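PDB 1DDZ: carbonic anhydrase from Porphyridium purpureum, which probably catalyses the zinc-dependent interconversion of carbon dioxide and hydrogencarbonate as a beta-class carbonic anhydrase. Local coordinates for residues A[11-16]-A[445-450]; A[82-87]-A[219-224]; A[160-165]-A[184-189]. One frame throughout, in Å; residues are numbered along the deposited sequence.

Contact 1 of 3, residues A[11-16]-A[445-450]; sequences SDLEKK and VCATSI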
ATOM      1  N   SER A  11       2.642 -27.945   2.756  1.00 27.92           N
ATOM      2  CA  SER A  11       1.543 -28.084   1.812  1.00 24.03           C
ATOM      3  C   SER A  11       2.164 -28.550   0.511  1.00 20.24           C
ATOM      4  O   SER A  11       3.389 -28.503   0.349  1.00 19.70           O
ATOM      5  CB  SER A  11       0.850 -26.739   1.566  1.00 23.75           C
ATOM      6  OG  SER A  11       1.738 -25.804   0.974  1.00 23.56           O
ATOM      7  N   ASP A  12       1.321 -28.943  -0.427  1.00 17.48           N
ATOM      8  CA  ASP A  12       1.775 -29.373  -1.725  1.00 19.29           C
ATOM      9  C   ASP A  12       2.528 -28.269  -2.439  1.00 20.89           C
ATOM     10  O   ASP A  12       3.510 -28.546  -3.125  1.00 20.64           O
ATOM     11  CB  ASP A  12       0.596 -29.812  -2.563  1.00 24.25           C
ATOM     12  CG  ASP A  12      -0.072 -31.053  -2.007  1.00 29.35           C
ATOM     13  OD1 ASP A  12       0.522 -31.718  -1.121  1.00 31.22           O
ATOM     14  OD2 ASP A  12      -1.193 -31.363  -2.463  1.00 32.76           O
ATOM     15  N   LEU A  13       2.089 -27.018  -2.269  1.00 17.09           N
ATOM     16  CA  LEU A  13       2.783 -25.899  -2.902  1.00 16.92           C
ATOM     17  C   LEU A  13       4.212 -25.857  -2.370  1.00 14.53           C
ATOM     18  O   LEU A  13       5.162 -25.750  -3.135  1.00 15.39           O
ATOM     19  CB  LEU A  13       2.108 -24.573  -2.586  1.00 14.89           C
ATOM     20  CG  LEU A  13       1.898 -23.575  -3.725  1.00 13.63           C
ATOM     21  CD1 LEU A  13       1.908 -22.187  -3.137  1.00 13.43           C
ATOM     22  CD2 LEU A  13       2.936 -23.701  -4.792  1.00  7.29           C
ATOM     23  N   GLU A  14       4.345 -25.921  -1.049  1.00 16.75           N
ATOM     24  CA  GLU A  14       5.649 -25.905  -0.381  1.00 16.88           C
ATOM     25  C   GLU A  14       6.574 -27.010  -0.897  1.00 18.66           C
ATOM     26  O   GLU A  14       7.735 -26.758  -1.215  1.00 16.71           O
ATOM     27  CB  GLU A  14       5.467 -26.013   1.143  1.00 21.25           C
ATOM     28  CG  GLU A  14       5.461 -24.648   1.867  1.00 31.33           C
ATOM     29  CD  GLU A  14       4.515 -24.554   3.078  1.00 35.44           C
ATOM     30  OE1 GLU A  14       4.205 -23.402   3.474  1.00 38.16           O
ATOM     31  OE2 GLU A  14       4.091 -25.600   3.632  1.00 31.77           O
ATOM     32  N   LYS A  15       6.042 -28.221  -1.034  1.00 16.13           N
ATOM     33  CA  LYS A  15       6.834 -29.344  -1.519  1.00 16.91           C
ATOM     34  C   LYS A  15       7.275 -29.053  -2.934  1.00 17.68           C
ATOM     35  O   LYS A  15       8.449 -29.198  -3.280  1.00 18.78           O
ATOM     36  CB  LYS A  15       6.009 -30.625  -1.503  1.00 20.05           C
ATOM     37  CG  LYS A  15       5.644 -31.099  -0.113  1.00 22.92           C
ATOM     38  CD  LYS A  15       4.833 -32.359  -0.226  1.00 27.32           C
ATOM     39  CE  LYS A  15       4.375 -32.861   1.132  1.00 32.13           C
ATOM     40  NZ  LYS A  15       3.423 -33.995   0.919  1.00 37.67           N
ATOM     41  N   LYS A  16       6.323 -28.628  -3.756  1.00 15.85           N
ATOM     42  CA  LYS A  16       6.604 -28.280  -5.129  1.00 13.39           C
ATOM     43  C   LYS A  16       7.764 -27.287  -5.236  1.00 14.12           C
ATOM     44  O   LYS A  16       8.676 -27.471  -6.046  1.00 15.45           O
ATOM     45  CB  LYS A  16       5.365 -27.684  -5.779  1.00 15.24           C
ATOM     46  CG  LYS A  16       5.587 -27.234  -7.206  1.00 12.22           C
ATOM     47  CD  LYS A  16       5.995 -28.426  -8.045  1.00 18.49           C
ATOM     48  CE  LYS A  16       6.310 -28.038  -9.477  1.00 18.55           C
ATOM     49  NZ  LYS A  16       6.342 -29.229 -10.382  1.00 18.80           N
ATOM     50  N   VAL A 445       3.013 -15.756  -6.090  1.00 11.11           N
ATOM     51  CA  VAL A 445       1.787 -15.685  -6.889  1.00 13.81           C
ATOM     52  C   VAL A 445       0.982 -16.967  -6.763  1.00 14.53           C
ATOM     53  O   VAL A 445      -0.235 -16.923  -6.765  1.00 17.98           O
ATOM     54  CB  VAL A 445       1.972 -15.198  -8.397  1.00 11.27           C
ATOM     55  CG1 VAL A 445       3.358 -14.716  -8.671  1.00 12.58           C
ATOM     56  CG2 VAL A 445       1.506 -16.201  -9.406  1.00  7.60           C
ATOM     57  N   CYS A 446       1.661 -18.096  -6.592  1.00 13.95           N
ATOM     58  CA  CYS A 446       0.994 -19.388  -6.442  1.00 12.55           C
ATOM     59  C   CYS A 446       0.218 -19.447  -5.129  1.00 15.93           C
ATOM     60  O   CYS A 446      -0.852 -20.067  -5.043  1.00 11.27           O
ATOM     61  CB  CYS A 446       2.017 -20.524  -6.469  1.00 11.29           C
ATOM     62  SG  CYS A 446       2.719 -20.840  -8.110  1.00 17.59           S
ATOM     63  N   ALA A 447       0.771 -18.795  -4.113  1.00 13.88           N
ATOM     64  CA  ALA A 447       0.172 -18.754  -2.800  1.00 12.20           C
ATOM     65  C   ALA A 447      -0.942 -17.695  -2.632  1.00 12.46           C
ATOM     66  O   ALA A 447      -1.617 -17.699  -1.616  1.00 15.16           O
ATOM     67  CB  ALA A 447       1.267 -18.578  -1.742  1.00  7.32           C
ATOM     68  N   THR A 448      -1.173 -16.836  -3.619  1.00 11.48           N
ATOM     69  CA  THR A 448      -2.233 -15.836  -3.482  1.00 11.11           C
ATOM     70  C   THR A 448      -3.622 -16.474  -3.494  1.00 14.36           C
ATOM     71  O   THR A 448      -3.861 -17.445  -4.211  1.00 16.56           O
ATOM     72  CB  THR A 448      -2.226 -14.802  -4.621  1.00  7.00           C
ATOM     73  OG1 THR A 448      -2.489 -15.460  -5.862  1.00  7.00           O
ATOM     74  CG2 THR A 448      -0.907 -14.056  -4.689  1.00  9.79           C
ATOM     75  N   SER A 449      -4.567 -15.873  -2.774  1.00 15.36           N
ATOM     76  CA  SER A 449      -5.945 -16.379  -2.754  1.00 16.16           C
ATOM     77  C   SER A 449      -6.491 -16.441  -4.179  1.00 12.84           C
ATOM     78  O   SER A 449      -7.249 -17.338  -4.532  1.00 17.35           O
ATOM     79  CB  SER A 449      -6.827 -15.459  -1.898  1.00 18.02           C
ATOM     80  OG  SER A 449      -6.731 -14.116  -2.349  1.00 20.51           O
ATOM     81  N   ILE A 450      -6.002 -15.536  -5.016  1.00 15.13           N
ATOM     82  CA  ILE A 450      -6.407 -15.408  -6.419  1.00 12.72           C
ATOM     83  C   ILE A 450      -6.067 -16.641  -7.254  1.00 14.92           C
ATOM     84  O   ILE A 450      -6.927 -17.202  -7.920  1.00 15.07           O
ATOM     85  CB  ILE A 450      -5.768 -14.120  -7.036  1.00  9.64           C
ATOM     86  CG1 ILE A 450      -6.247 -12.885  -6.259  1.00 14.43           C
ATOM     87  CG2 ILE A 450      -6.091 -14.006  -8.503  1.00 11.07           C
ATOM     88  CD1 ILE A 450      -5.480 -11.588  -6.533  1.00 13.33           C
TER
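Leu13 is the residue of 11-16 that reaches the other segment, laying its two methyls against Cys446 and Ala447 near the end of helix 426-447. Just before it, Ser11 caps the start of helix 12-25. Ser11 OG accepts a weak, long but straight bond from Glu14 N (3.3 Å), and Ser11 N gives a stronger one to Glu14 OE2 (2.9 Å), which it meets from above the carboxylate plane. The reciprocal pair is a capping box, and it closes the first turn of the helix, from which Leu13 projects. The CB of Leu13 already points at 445-450. CD1 and CD2 of Leu13 both bear on Cys446 CB from one side, each at 3.7 Å. The methylene of Cys446 carries the touch, with SG anti to the carbonyl carbon (chi1 -73°). Leu13 CD1 also rests at 3.7 Å from Ala447 N and at 3.9 Å from Ala447 CB. With no hydrogen bond between the segments, the contact is van der Waals packing among buried residues, mostly methyl on methylene and methyl. Further along, Glu14 turns to the second subunit, where its OE1 forms a salt bridge with Arg410 of that chain.

On the opposing segment the helix ends in a tight turn. Val445 O takes Thr448 OG1 (2.8 Å) and, from the same face of the carbonyl plane, Thr448 N, while Thr448 also caps helix 449-456 through Val451 N. Around the contact, the loop with Ala484 and Asp486 also packs on Leu13, and Asp486 accepts a bond involving Ser11 OG. Cys446 leans on Val463 of strand 462-468 and on Trp455 of helix 449-456. The N-terminal helix is thus laid against the junction of helices 426-447 and 449-456, next to the sheet.

Contact 2 of 3, residues A[82-87]-A[219-224]; sequences NQLLDL and GKLRDL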
ATOM      1  N   ASN A  82       8.788   2.606 -25.165  1.00 13.25           N
ATOM      2  CA  ASN A  82       9.933   3.019 -25.983  1.00 11.78           C
ATOM      3  C   ASN A  82       9.532   3.198 -27.428  1.00 13.23           C
ATOM      4  O   ASN A  82      10.016   4.096 -28.090  1.00 17.66           O
ATOM      5  CB  ASN A  82      11.088   2.016 -25.887  1.00 12.69           C
ATOM      6  CG  ASN A  82      10.786   0.703 -26.587  1.00 15.39           C
ATOM      7  OD1 ASN A  82       9.980  -0.085 -26.104  1.00 12.73           O
ATOM      8  ND2 ASN A  82      11.389   0.487 -27.758  1.00 13.15           N
ATOM      9  N   GLN A  83       8.573   2.404 -27.874  1.00 13.36           N
ATOM     10  CA  GLN A  83       8.076   2.453 -29.237  1.00 17.09           C
ATOM     11  C   GLN A  83       7.356   3.782 -29.494  1.00 21.93           C
ATOM     12  O   GLN A  83       7.673   4.514 -30.435  1.00 25.73           O
ATOM     13  CB  GLN A  83       7.103   1.312 -29.440  1.00 23.09           C
ATOM     14  CG  GLN A  83       7.022   0.796 -30.840  1.00 31.55           C
ATOM     15  CD  GLN A  83       7.100  -0.701 -30.872  1.00 31.73           C
ATOM     16  OE1 GLN A  83       8.088  -1.271 -30.442  1.00 39.39           O
ATOM     17  NE2 GLN A  83       6.048  -1.348 -31.346  1.00 34.19           N
ATOM     18  N   LEU A  84       6.390   4.100 -28.646  1.00 16.80           N
ATOM     19  CA  LEU A  84       5.645   5.339 -28.784  1.00 13.02           C
ATOM     20  C   LEU A  84       6.577   6.550 -28.762  1.00 15.04           C
ATOM     21  O   LEU A  84       6.291   7.577 -29.365  1.00 11.92           O
ATOM     22  CB  LEU A  84       4.620   5.470 -27.653  1.00 12.72           C
ATOM     23  CG  LEU A  84       3.397   4.543 -27.635  1.00 13.69           C
ATOM     24  CD1 LEU A  84       2.765   4.540 -26.248  1.00  8.32           C
ATOM     25  CD2 LEU A  84       2.399   4.968 -28.674  1.00 13.03           C
ATOM     26  N   LEU A  85       7.670   6.460 -28.018  1.00 13.98           N
ATOM     27  CA  LEU A  85       8.607   7.573 -27.949  1.00 14.18           C
ATOM     28  C   LEU A  85       9.698   7.493 -29.022  1.00 14.83           C
ATOM     29  O   LEU A  85      10.577   8.343 -29.067  1.00 14.82           O
ATOM     30  CB  LEU A  85       9.258   7.648 -26.562  1.00 13.15           C
ATOM     31  CG  LEU A  85       8.370   8.080 -25.392  1.00 11.56           C
ATOM     32  CD1 LEU A  85       9.154   8.068 -24.087  1.00  8.08           C
ATOM     33  CD2 LEU A  85       7.832   9.470 -25.665  1.00  7.00           C
ATOM     34  N   ASP A  86       9.630   6.488 -29.885  1.00 17.89           N
ATOM     35  CA  ASP A  86      10.635   6.281 -30.931  1.00 22.08           C
ATOM     36  C   ASP A  86      12.028   6.165 -30.300  1.00 24.02           C
ATOM     37  O   ASP A  86      12.989   6.781 -30.770  1.00 25.86           O
ATOM     38  CB  ASP A  86      10.614   7.434 -31.940  1.00 21.55           C
ATOM     39  CG  ASP A  86      11.273   7.074 -33.257  1.00 26.79           C
ATOM     40  OD1 ASP A  86      11.244   5.881 -33.636  1.00 33.70           O
ATOM     41  OD2 ASP A  86      11.801   7.985 -33.929  1.00 27.38           O
ATOM     42  N   LEU A  87      12.121   5.391 -29.218  1.00 24.99           N
ATOM     43  CA  LEU A  87      13.379   5.176 -28.484  1.00 24.76           C
ATOM     44  C   LEU A  87      13.729   3.697 -28.387  1.00 25.69           C
ATOM     45  O   LEU A  87      12.852   2.828 -28.443  1.00 27.45           O
ATOM     46  CB  LEU A  87      13.288   5.718 -27.048  1.00 16.32           C
ATOM     47  CG  LEU A  87      13.401   7.214 -26.803  1.00 18.28           C
ATOM     48  CD1 LEU A  87      13.229   7.488 -25.307  1.00 16.86           C
ATOM     49  CD2 LEU A  87      14.750   7.718 -27.305  1.00 14.25           C
ATOM     50  N   GLY A 219      -2.000   5.728 -32.420  1.00 21.18           N
ATOM     51  CA  GLY A 219      -0.762   5.778 -31.667  1.00 19.95           C
ATOM     52  C   GLY A 219      -0.217   7.179 -31.499  1.00 18.67           C
ATOM     53  O   GLY A 219       0.959   7.352 -31.194  1.00 21.02           O
ATOM     54  N   LYS A 220      -1.084   8.182 -31.582  1.00 18.73           N
ATOM     55  CA  LYS A 220      -0.636   9.559 -31.476  1.00 16.31           C
ATOM     56  C   LYS A 220      -0.771  10.097 -30.079  1.00 16.38           C
ATOM     57  O   LYS A 220      -1.862  10.136 -29.519  1.00 17.99           O
ATOM     58  CB  LYS A 220      -1.402  10.436 -32.463  1.00 20.37           C
ATOM     59  CG  LYS A 220      -0.850  11.836 -32.570  1.00 26.86           C
ATOM     60  CD  LYS A 220      -1.466  12.611 -33.711  1.00 31.96           C
ATOM     61  CE  LYS A 220      -0.599  13.823 -34.003  1.00 42.21           C
ATOM     62  NZ  LYS A 220      -1.041  14.679 -35.140  1.00 47.14           N
ATOM     63  N   LEU A 221       0.341  10.535 -29.513  1.00 15.89           N
ATOM     64  CA  LEU A 221       0.317  11.064 -28.160  1.00 17.01           C
ATOM     65  C   LEU A 221      -0.264  12.471 -28.132  1.00 19.09           C
ATOM     66  O   LEU A 221       0.132  13.320 -28.939  1.00 20.87           O
ATOM     67  CB  LEU A 221       1.724  11.089 -27.569  1.00 15.07           C
ATOM     68  CG  LEU A 221       2.436   9.755 -27.349  1.00 13.70           C
ATOM     69  CD1 LEU A 221       3.833  10.069 -26.822  1.00 11.91           C
ATOM     70  CD2 LEU A 221       1.679   8.862 -26.371  1.00  7.00           C
ATOM     71  N   ARG A 222      -1.207  12.704 -27.213  1.00 17.48           N
ATOM     72  CA  ARG A 222      -1.850  14.006 -27.043  1.00 13.24           C
ATOM     73  C   ARG A 222      -1.345  14.565 -25.734  1.00 15.35           C
ATOM     74  O   ARG A 222      -1.142  13.817 -24.767  1.00 15.84           O
ATOM     75  CB  ARG A 222      -3.360  13.875 -26.974  1.00 16.67           C
ATOM     76  CG  ARG A 222      -3.972  12.900 -27.922  1.00 12.89           C
ATOM     77  CD  ARG A 222      -3.746  13.261 -29.340  1.00 19.75           C
ATOM     78  NE  ARG A 222      -4.619  12.439 -30.168  1.00 28.26           N
ATOM     79  CZ  ARG A 222      -4.899  12.696 -31.438  1.00 30.24           C
ATOM     80  NH1 ARG A 222      -4.365  13.757 -32.026  1.00 34.51           N
ATOM     81  NH2 ARG A 222      -5.728  11.906 -32.115  1.00 27.10           N
ATOM     82  N   ASP A 223      -1.208  15.878 -25.668  1.00 14.51           N
ATOM     83  CA  ASP A 223      -0.668  16.528 -24.484  1.00 14.81           C
ATOM     84  C   ASP A 223      -1.685  16.814 -23.389  1.00 16.17           C
ATOM     85  O   ASP A 223      -2.794  17.221 -23.676  1.00 18.90           O
ATOM     86  CB  ASP A 223       0.009  17.820 -24.925  1.00 14.36           C
ATOM     87  CG  ASP A 223       0.973  18.350 -23.919  1.00 15.24           C
ATOM     88  OD1 ASP A 223       1.177  17.690 -22.886  1.00 23.79           O
ATOM     89  OD2 ASP A 223       1.540  19.443 -24.167  1.00 18.42           O
ATOM     90  N   LEU A 224      -1.324  16.513 -22.143  1.00 16.32           N
ATOM     91  CA  LEU A 224      -2.201  16.804 -21.005  1.00 14.86           C
ATOM     92  C   LEU A 224      -1.580  17.892 -20.155  1.00 14.99           C
ATOM     93  O   LEU A 224      -2.166  18.302 -19.153  1.00 17.45           O
ATOM     94  CB  LEU A 224      -2.421  15.586 -20.113  1.00 15.43           C
ATOM     95  CG  LEU A 224      -3.598  14.653 -20.370  1.00 19.16           C
ATOM     96  CD1 LEU A 224      -4.900  15.410 -20.283  1.00 21.12           C
ATOM     97  CD2 LEU A 224      -3.451  14.048 -21.709  1.00 18.79           C
TER
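Leu84 and Gly219 mark the closest backbone approach, 7.0 Å between their CA atoms, where the end of helix 81-84 faces the turn leading into strand 222-227. The helix closes in a Schellman motif: Asp86 has positive phi, Leu87 N bonds to Asn82 O (2.7 Å) and Asp86 N to Gln83 O. Asn82 ND2 reinforces the turn with a bond to Leu87 O (2.8 Å) that lies close to the plane of its own amide.

Leu84 points its CB at 219-224; with CG anti to the carbonyl carbon (chi1 -70°), Leu84 CD2 comes to 3.8 Å from Gly219 O. Leu84 CD1 lies 4.5 Å from Leu221 CD2. Leu85 starts out facing the other way, yet its CD2 reaches Leu221 CD1 at 4.2 Å, so Leu221 meets two leucines in succession. Trp71 of strand 69-74, Tyr214 of strand 208-214 and Trp300 of helix 292-307 also pack on Leu84.

No hydrogen bond joins the segments. They meet through buried leucine methyls and the carbonyl of Gly219, an essentially apolar joint between the end of helix 81-84 and the approach to strand 222-227, which is outermost in the sheet within this chain.

Contact 3 of 3, residues A[160-165]-A[184-189]; sequences RMNAKY and VLEQVH
Met161 drives its methyl onto the stem of Glu186, and this is the tight half of the contact: Met161 CE lies 3.8 Å from Glu186 CG and 3.9 Å from Glu186 CD. The thioether chain runs extended through chi2 and then bends at its end (chi3 -75°), which turns CE to the acid. Glu186 is itself folded at chi2 (52°), and the two chains meet at a slant, so that the methyl lies against both the methylene and the carboxylate carbon.

The looser half is polar. Asn162 ND2 stands 3.6 Å from Glu186 OE2, too far to make a bond, with the amide and carboxylate planes turned 32° apart. Each group has a firmer partner elsewhere: Asn162 ND2 bonds to Val158 O in the preceding helix, and Glu186 OE1 forms a salt bridge with Arg160 NH2 of the second subunit. Asn162 sits at the break between helices 147-161 and 163-166, in the N-cap position but without a capping bond.

In the alpha-beta-alpha architecture of this beta-class enzyme, helix 172-193 covers the sheet, its Val188 and Gln187 packing on Val127 of strand 124-130, while Glu186 is turned to the helix 147-161 and the dimer partner. An alanine in place of Glu186 would remove the carboxylate and is likely to leave Arg160 of the second subunit without its salt-bridge mate and the methyl of Met161 without the surface it packs on.

Lys164, beyond the break, is exposed to solvent. Arg160 instead faces the second subunit: its guanidinium reaches Glu186 of that chain, mirroring the incoming bridge, and Met161 packs on Arg160 of the second subunit.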
ATOM      1  N   ARG A 160     -15.581  11.917  -9.189  1.00 20.75           N
ATOM      2  CA  ARG A 160     -16.180  12.735  -8.138  1.00 22.22           C
ATOM      3  C   ARG A 160     -15.672  14.179  -8.176  1.00 21.65           C
ATOM      4  O   ARG A 160     -16.464  15.115  -8.242  1.00 21.32           O
ATOM      5  CB  ARG A 160     -15.905  12.093  -6.775  1.00 26.41           C
ATOM      6  CG  ARG A 160     -16.454  12.830  -5.566  1.00 33.46           C
ATOM      7  CD  ARG A 160     -16.267  12.010  -4.288  1.00 42.31           C
ATOM      8  NE  ARG A 160     -15.490  12.736  -3.276  1.00 52.17           N
ATOM      9  CZ  ARG A 160     -16.011  13.392  -2.238  1.00 55.12           C
ATOM     10  NH1 ARG A 160     -17.327  13.423  -2.052  1.00 61.07           N
ATOM     11  NH2 ARG A 160     -15.220  14.047  -1.392  1.00 53.31           N
ATOM     12  N   MET A 161     -14.355  14.353  -8.155  1.00 19.08           N
ATOM     13  CA  MET A 161     -13.735  15.679  -8.192  1.00 22.02           C
ATOM     14  C   MET A 161     -14.010  16.446  -9.480  1.00 22.19           C
ATOM     15  O   MET A 161     -13.938  17.663  -9.487  1.00 25.80           O
ATOM     16  CB  MET A 161     -12.216  15.578  -8.052  1.00 24.71           C
ATOM     17  CG  MET A 161     -11.715  15.192  -6.682  1.00 35.14           C
ATOM     18  SD  MET A 161      -9.898  15.089  -6.617  1.00 43.32           S
ATOM     19  CE  MET A 161      -9.583  13.524  -7.483  1.00 34.39           C
ATOM     20  N   ASN A 162     -14.305  15.730 -10.559  1.00 18.08           N
ATOM     21  CA  ASN A 162     -14.530  16.355 -11.841  1.00 17.08           C
ATOM     22  C   ASN A 162     -15.918  16.145 -12.407  1.00 15.69           C
ATOM     23  O   ASN A 162     -16.083  16.114 -13.616  1.00 16.13           O
ATOM     24  CB  ASN A 162     -13.508  15.827 -12.831  1.00 17.14           C
ATOM     25  CG  ASN A 162     -12.123  16.261 -12.501  1.00 15.75           C
ATOM     26  OD1 ASN A 162     -11.773  17.400 -12.736  1.00 18.71           O
ATOM     27  ND2 ASN A 162     -11.315  15.357 -11.967  1.00 10.33           N
ATOM     28  N   ALA A 163     -16.912  16.035 -11.542  1.00 17.09           N
ATOM     29  CA  ALA A 163     -18.288  15.846 -11.960  1.00 19.53           C
ATOM     30  C   ALA A 163     -18.722  16.912 -12.982  1.00 21.32           C
ATOM     31  O   ALA A 163     -19.327  16.588 -14.012  1.00 23.04           O
ATOM     32  CB  ALA A 163     -19.197  15.875 -10.738  1.00 18.33           C
ATOM     33  N   LYS A 164     -18.358  18.166 -12.723  1.00 23.95           N
ATOM     34  CA  LYS A 164     -18.690  19.296 -13.604  1.00 27.55           C
ATOM     35  C   LYS A 164     -18.258  19.105 -15.052  1.00 28.32           C
ATOM     36  O   LYS A 164     -18.983  19.465 -15.988  1.00 34.09           O
ATOM     37  CB  LYS A 164     -18.100  20.581 -13.040  1.00 26.66           C
ATOM     38  CG  LYS A 164     -16.653  20.438 -12.633  1.00 31.52           C
ATOM     39  CD  LYS A 164     -16.259  21.476 -11.613  1.00 30.43           C
ATOM     40  CE  LYS A 164     -14.807  21.349 -11.251  1.00 33.91           C
ATOM     41  NZ  LYS A 164     -14.346  22.488 -10.423  1.00 35.68           N
ATOM     42  N   TYR A 165     -17.092  18.512 -15.242  1.00 24.15           N
ATOM     43  CA  TYR A 165     -16.596  18.263 -16.584  1.00 21.07           C
ATOM     44  C   TYR A 165     -17.245  17.032 -17.173  1.00 20.93           C
ATOM     45  O   TYR A 165     -17.568  17.001 -18.344  1.00 26.44           O
ATOM     46  CB  TYR A 165     -15.099  18.067 -16.523  1.00 17.75           C
ATOM     47  CG  TYR A 165     -14.434  19.228 -15.853  1.00 15.40           C
ATOM     48  CD1 TYR A 165     -13.507  19.034 -14.833  1.00 19.24           C
ATOM     49  CD2 TYR A 165     -14.733  20.530 -16.247  1.00 15.60           C
ATOM     50  CE1 TYR A 165     -12.882  20.119 -14.217  1.00 18.90           C
ATOM     51  CE2 TYR A 165     -14.127  21.604 -15.655  1.00 18.45           C
ATOM     52  CZ  TYR A 165     -13.198  21.402 -14.640  1.00 20.30           C
ATOM     53  OH  TYR A 165     -12.593  22.500 -14.084  1.00 19.98           O
ATOM     54  N   VAL A 184      -5.339  10.879 -16.121  1.00  7.00           N
ATOM     55  CA  VAL A 184      -3.928  11.165 -16.378  1.00  8.43           C
ATOM     56  C   VAL A 184      -3.524  12.463 -15.680  1.00 10.21           C
ATOM     57  O   VAL A 184      -2.523  12.489 -14.960  1.00  9.16           O
ATOM     58  CB  VAL A 184      -3.618  11.287 -17.900  1.00  8.02           C
ATOM     59  CG1 VAL A 184      -2.192  11.749 -18.115  1.00  9.31           C
ATOM     60  CG2 VAL A 184      -3.819   9.980 -18.590  1.00  7.00           C
ATOM     61  N   LEU A 185      -4.332  13.518 -15.828  1.00 11.85           N
ATOM     62  CA  LEU A 185      -4.021  14.819 -15.207  1.00 11.11           C
ATOM     63  C   LEU A 185      -3.924  14.730 -13.697  1.00 11.12           C
ATOM     64  O   LEU A 185      -3.081  15.371 -13.071  1.00 11.31           O
ATOM     65  CB  LEU A 185      -5.068  15.881 -15.557  1.00 15.27           C
ATOM     66  CG  LEU A 185      -4.636  17.099 -16.376  1.00 17.28           C
ATOM     67  CD1 LEU A 185      -5.720  18.161 -16.286  1.00 16.27           C
ATOM     68  CD2 LEU A 185      -3.319  17.653 -15.872  1.00 18.18           C
ATOM     69  N   GLU A 186      -4.819  13.962 -13.106  1.00  7.50           N
ATOM     70  CA  GLU A 186      -4.798  13.773 -11.658  1.00 11.84           C
ATOM     71  C   GLU A 186      -3.521  12.998 -11.226  1.00 11.03           C
ATOM     72  O   GLU A 186      -2.879  13.328 -10.239  1.00 13.81           O
ATOM     73  CB  GLU A 186      -6.076  13.034 -11.247  1.00 12.72           C
ATOM     74  CG  GLU A 186      -6.725  13.562  -9.972  1.00 28.86           C
ATOM     75  CD  GLU A 186      -6.978  15.084  -9.988  1.00 34.80           C
ATOM     76  OE1 GLU A 186      -6.251  15.772  -9.236  1.00 34.78           O
ATOM     77  OE2 GLU A 186      -7.893  15.575 -10.720  1.00 35.94           O
ATOM     78  N   GLN A 187      -3.128  11.989 -11.992  1.00 11.24           N
ATOM     79  CA  GLN A 187      -1.919  11.238 -11.665  1.00 11.13           C
ATOM     80  C   GLN A 187      -0.680  12.154 -11.800  1.00  7.98           C
ATOM     81  O   GLN A 187       0.203  12.129 -10.953  1.00 13.52           O
ATOM     82  CB  GLN A 187      -1.802   9.964 -12.525  1.00  9.60           C
ATOM     83  CG  GLN A 187      -3.027   9.015 -12.475  1.00  7.00           C
ATOM     84  CD  GLN A 187      -3.659   8.890 -11.092  1.00  7.00           C
ATOM     85  OE1 GLN A 187      -2.980   8.639 -10.109  1.00  7.00           O
ATOM     86  NE2 GLN A 187      -4.966   9.111 -11.010  1.00 13.45           N
ATOM     87  N   VAL A 188      -0.643  13.005 -12.820  1.00  8.27           N
ATOM     88  CA  VAL A 188       0.463  13.946 -12.988  1.00  7.00           C
ATOM     89  C   VAL A 188       0.539  14.809 -11.739  1.00 10.83           C
ATOM     90  O   VAL A 188       1.617  15.052 -11.192  1.00  9.75           O
ATOM     91  CB  VAL A 188       0.262  14.827 -14.225  1.00  7.68           C
ATOM     92  CG1 VAL A 188       1.216  16.033 -14.202  1.00  7.00           C
ATOM     93  CG2 VAL A 188       0.516  14.000 -15.465  1.00  7.00           C
ATOM     94  N   HIS A 189      -0.615  15.257 -11.257  1.00 11.27           N
ATOM     95  CA  HIS A 189      -0.641  16.050 -10.035  1.00 11.90           C
ATOM     96  C   HIS A 189       0.014  15.269  -8.883  1.00  8.31           C
ATOM     97  O   HIS A 189       0.804  15.815  -8.093  1.00  9.11           O
ATOM     98  CB  HIS A 189      -2.088  16.385  -9.632  1.00 13.81           C
ATOM     99  CG  HIS A 189      -2.190  17.056  -8.287  1.00 20.77           C
ATOM    100  ND1 HIS A 189      -2.353  16.350  -7.112  1.00 23.72           N
ATOM    101  CD2 HIS A 189      -2.064  18.356  -7.933  1.00 16.79           C
ATOM    102  CE1 HIS A 189      -2.306  17.192  -6.088  1.00 27.94           C
ATOM    103  NE2 HIS A 189      -2.134  18.411  -6.567  1.00 22.77           N
TER

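Contacts 2 and 3 are neighbours, with centres 22 Å apart, and they meet directly: Leu224 O lies 3.5 Å from Leu185 CD2, and Leu224 CG packs on Val184 CG1 at 3.9 Å. Both belong to the first carbonic anhydrase region. Contact 1 stands apart, its centre 40 Å from each of the others and its nearest atoms about 24 Å from contact 2 and 21 Å from contact 3; it ties the N-terminal helix to the second carbonic anhydrase region. Contact 2 approaches the metal most closely, Leu84's side chain lying about 8 Å from that of His130, a zinc ligand, and about 12 Å from a zinc ion. Contacts 1 and 3 instead both touch the second subunit.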